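Long-range contact in putative Oleoyl-[acyl-carrier protein] thioesterase (Lactobacillus plantarum, PDB 2OWN), which probably hydrolyses the thioester of oleoyl-[acyl-carrier protein], releasing the free fatty acid: residues 66-72 / 203-209. Sequence-based numbering, arbitrary orientation.
With SO4 (sulfate ion), chain O.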
# COMPACT_ATOMS: atom_id res chain seq x y z
N THR B 66 -5.50 -20.05 6.64
CA THR B 66 -4.67 -20.60 7.72
C THR B 66 -3.21 -20.80 7.28
O THR B 66 -2.32 -20.65 8.13
CB THR B 66 -5.23 -21.95 8.24
OG1 THR B 66 -5.30 -22.91 7.18
CG2 THR B 66 -6.63 -21.76 8.83
N GLN B 67 -2.98 -21.13 6.00
CA GLN B 67 -1.65 -21.40 5.44
C GLN B 67 -1.38 -20.86 4.03
O GLN B 67 -2.32 -20.75 3.23
CB GLN B 67 -1.45 -22.91 5.33
CG GLN B 67 -1.83 -23.76 6.57
CD GLN B 67 -1.49 -25.23 6.45
OE1 GLN B 67 -0.79 -25.67 5.53
NE2 GLN B 67 -1.99 -26.00 7.41
N TYR B 68 -0.11 -20.54 3.76
CA TYR B 68 0.42 -20.13 2.43
C TYR B 68 1.81 -20.76 2.20
O TYR B 68 2.62 -20.82 3.13
CB TYR B 68 0.62 -18.62 2.19
CG TYR B 68 -0.59 -17.78 1.91
CD1 TYR B 68 -1.31 -17.94 0.70
CD2 TYR B 68 -0.95 -16.72 2.76
CE1 TYR B 68 -2.44 -17.11 0.40
CE2 TYR B 68 -2.07 -15.87 2.47
CZ TYR B 68 -2.81 -16.08 1.28
OH TYR B 68 -3.90 -15.27 1.00
N ALA B 69 2.04 -21.24 0.98
CA ALA B 69 3.34 -21.77 0.49
C ALA B 69 3.52 -21.02 -0.83
O ALA B 69 2.67 -21.16 -1.71
CB ALA B 69 3.31 -23.26 0.29
N ILE B 70 4.58 -20.21 -0.95
CA ILE B 70 4.85 -19.37 -2.14
C ILE B 70 6.20 -19.77 -2.74
O ILE B 70 7.18 -19.79 -2.02
CB ILE B 70 4.89 -17.86 -1.76
CG1 ILE B 70 3.67 -17.43 -0.91
CG2 ILE B 70 5.02 -16.98 -3.03
CD1 ILE B 70 3.72 -16.00 -0.45
N ASP B 71 6.20 -20.13 -4.04
CA ASP B 71 7.39 -20.51 -4.81
C ASP B 71 7.63 -19.31 -5.73
O ASP B 71 6.83 -19.09 -6.63
CB ASP B 71 7.12 -21.81 -5.60
CG ASP B 71 8.32 -22.29 -6.44
OD1 ASP B 71 9.45 -21.77 -6.34
OD2 ASP B 71 8.12 -23.25 -7.22
N ILE B 72 8.71 -18.56 -5.51
CA ILE B 72 9.04 -17.35 -6.28
C ILE B 72 10.22 -17.56 -7.26
O ILE B 72 11.34 -17.82 -6.81
CB ILE B 72 9.33 -16.14 -5.33
CG1 ILE B 72 8.14 -15.88 -4.39
CG2 ILE B 72 9.65 -14.86 -6.13
CD1 ILE B 72 8.35 -14.80 -3.39
N VAL B 203 13.00 -16.36 -2.87
CA VAL B 203 12.98 -17.67 -3.52
C VAL B 203 11.73 -18.44 -3.09
O VAL B 203 11.02 -18.98 -3.95
CB VAL B 203 14.28 -18.49 -3.23
CG1 VAL B 203 14.25 -19.88 -3.87
CG2 VAL B 203 15.50 -17.74 -3.72
N HIS B 204 11.47 -18.50 -1.77
CA HIS B 204 10.33 -19.22 -1.20
C HIS B 204 9.82 -18.59 0.10
O HIS B 204 10.60 -17.96 0.81
CB HIS B 204 10.77 -20.67 -0.96
CG HIS B 204 9.65 -21.66 -0.94
ND1 HIS B 204 8.90 -21.95 0.18
CD2 HIS B 204 9.16 -22.44 -1.94
CE1 HIS B 204 7.99 -22.86 -0.14
NE2 HIS B 204 8.13 -23.17 -1.41
N VAL B 205 8.52 -18.73 0.38
CA VAL B 205 7.87 -18.23 1.61
C VAL B 205 6.79 -19.22 2.12
O VAL B 205 5.97 -19.68 1.33
CB VAL B 205 7.17 -16.84 1.41
CG1 VAL B 205 6.59 -16.32 2.73
CG2 VAL B 205 8.13 -15.79 0.82
N ASP B 206 6.85 -19.57 3.42
CA ASP B 206 5.86 -20.41 4.12
C ASP B 206 5.23 -19.55 5.19
O ASP B 206 5.97 -18.89 5.90
CB ASP B 206 6.49 -21.59 4.83
CG ASP B 206 7.11 -22.58 3.91
OD1 ASP B 206 6.63 -22.75 2.76
OD2 ASP B 206 8.03 -23.25 4.39
N VAL B 207 3.90 -19.57 5.32
CA VAL B 207 3.18 -18.79 6.34
C VAL B 207 2.15 -19.67 7.05
O VAL B 207 1.50 -20.48 6.40
CB VAL B 207 2.43 -17.57 5.73
CG1 VAL B 207 1.88 -16.66 6.84
CG2 VAL B 207 3.33 -16.74 4.83
N ARG B 208 2.04 -19.51 8.37
CA ARG B 208 1.05 -20.18 9.23
C ARG B 208 0.41 -19.09 10.08
O ARG B 208 1.14 -18.39 10.77
CB ARG B 208 1.70 -21.23 10.14
CG ARG B 208 2.19 -22.49 9.45
CD ARG B 208 1.06 -23.38 9.02
NE ARG B 208 1.52 -24.64 8.42
CZ ARG B 208 1.89 -24.82 7.14
NH1 ARG B 208 1.89 -23.83 6.23
NH2 ARG B 208 2.30 -26.04 6.75
N TYR B 209 -0.92 -18.91 9.98
CA TYR B 209 -1.67 -17.92 10.77
C TYR B 209 -2.30 -18.67 11.92
O TYR B 209 -3.12 -19.56 11.68
CB TYR B 209 -2.74 -17.22 9.93
CG TYR B 209 -2.19 -16.52 8.71
CD1 TYR B 209 -1.64 -15.21 8.80
CD2 TYR B 209 -2.23 -17.14 7.45
CE1 TYR B 209 -1.13 -14.55 7.63
CE2 TYR B 209 -1.74 -16.51 6.29
CZ TYR B 209 -1.19 -15.22 6.38
OH TYR B 209 -0.71 -14.62 5.24
S SO4 O . -0.23 -28.57 9.22
O1 SO4 O . 1.05 -28.59 8.54
O2 SO4 O . -0.28 -27.37 10.06
O3 SO4 O . -1.29 -28.54 8.23
O4 SO4 O . -0.39 -29.76 10.04
O HOH W 1 -2.26 -22.23 10.93
O HOH W 2 3.60 -23.40 3.39
O HOH W 3 11.83 -20.58 -6.10
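Gln-67 lays its amide flat over the guanidinium of Arg-208: the planes are 20° apart and OE1 of Gln-67 sits 3.2 Å from CZ of Arg-208, over the middle of the group. Because OE1 approaches a face, the N-H groups point past it, and the pair counts as a stack, not a hydrogen bond. The bend at chi2 (-73°) turns the guanidinium of Arg-208 toward Gln-67. A sulfate, probably from the crystallisation liquor, accepts a hydrogen bond from Gln-67 NE2 (2.8 Å to sulfate O3) and a weak one from Arg-208 NH2.

On this same face, Ile-70 O lies over the centre of one face of the His-204 ring, 3.3 Å from His-204 CG. On the face carrying Tyr-68, Ile-70, Val-205 and Val-207, the hydroxyl end of Tyr-209 reaches the edge of the Tyr-68 ring, Tyr-209 OH lying 3.3 Å from Tyr-68 CD2, while Ile-70 and Val-205 lie side by side (Ile-70 CD1 to Val-205 CB 4.0 Å). Six backbone hydrogen bonds, from Tyr-209 N–Thr-66 O to Ile-72 N–Val-203 O, fix the antiparallel register.

The pairing joins the two hotdog halves: strand 109-121 flanks 66-72, strand 246-256 flanks 203-209, and helix 31-48 packs on Tyr-68 and Ile-70.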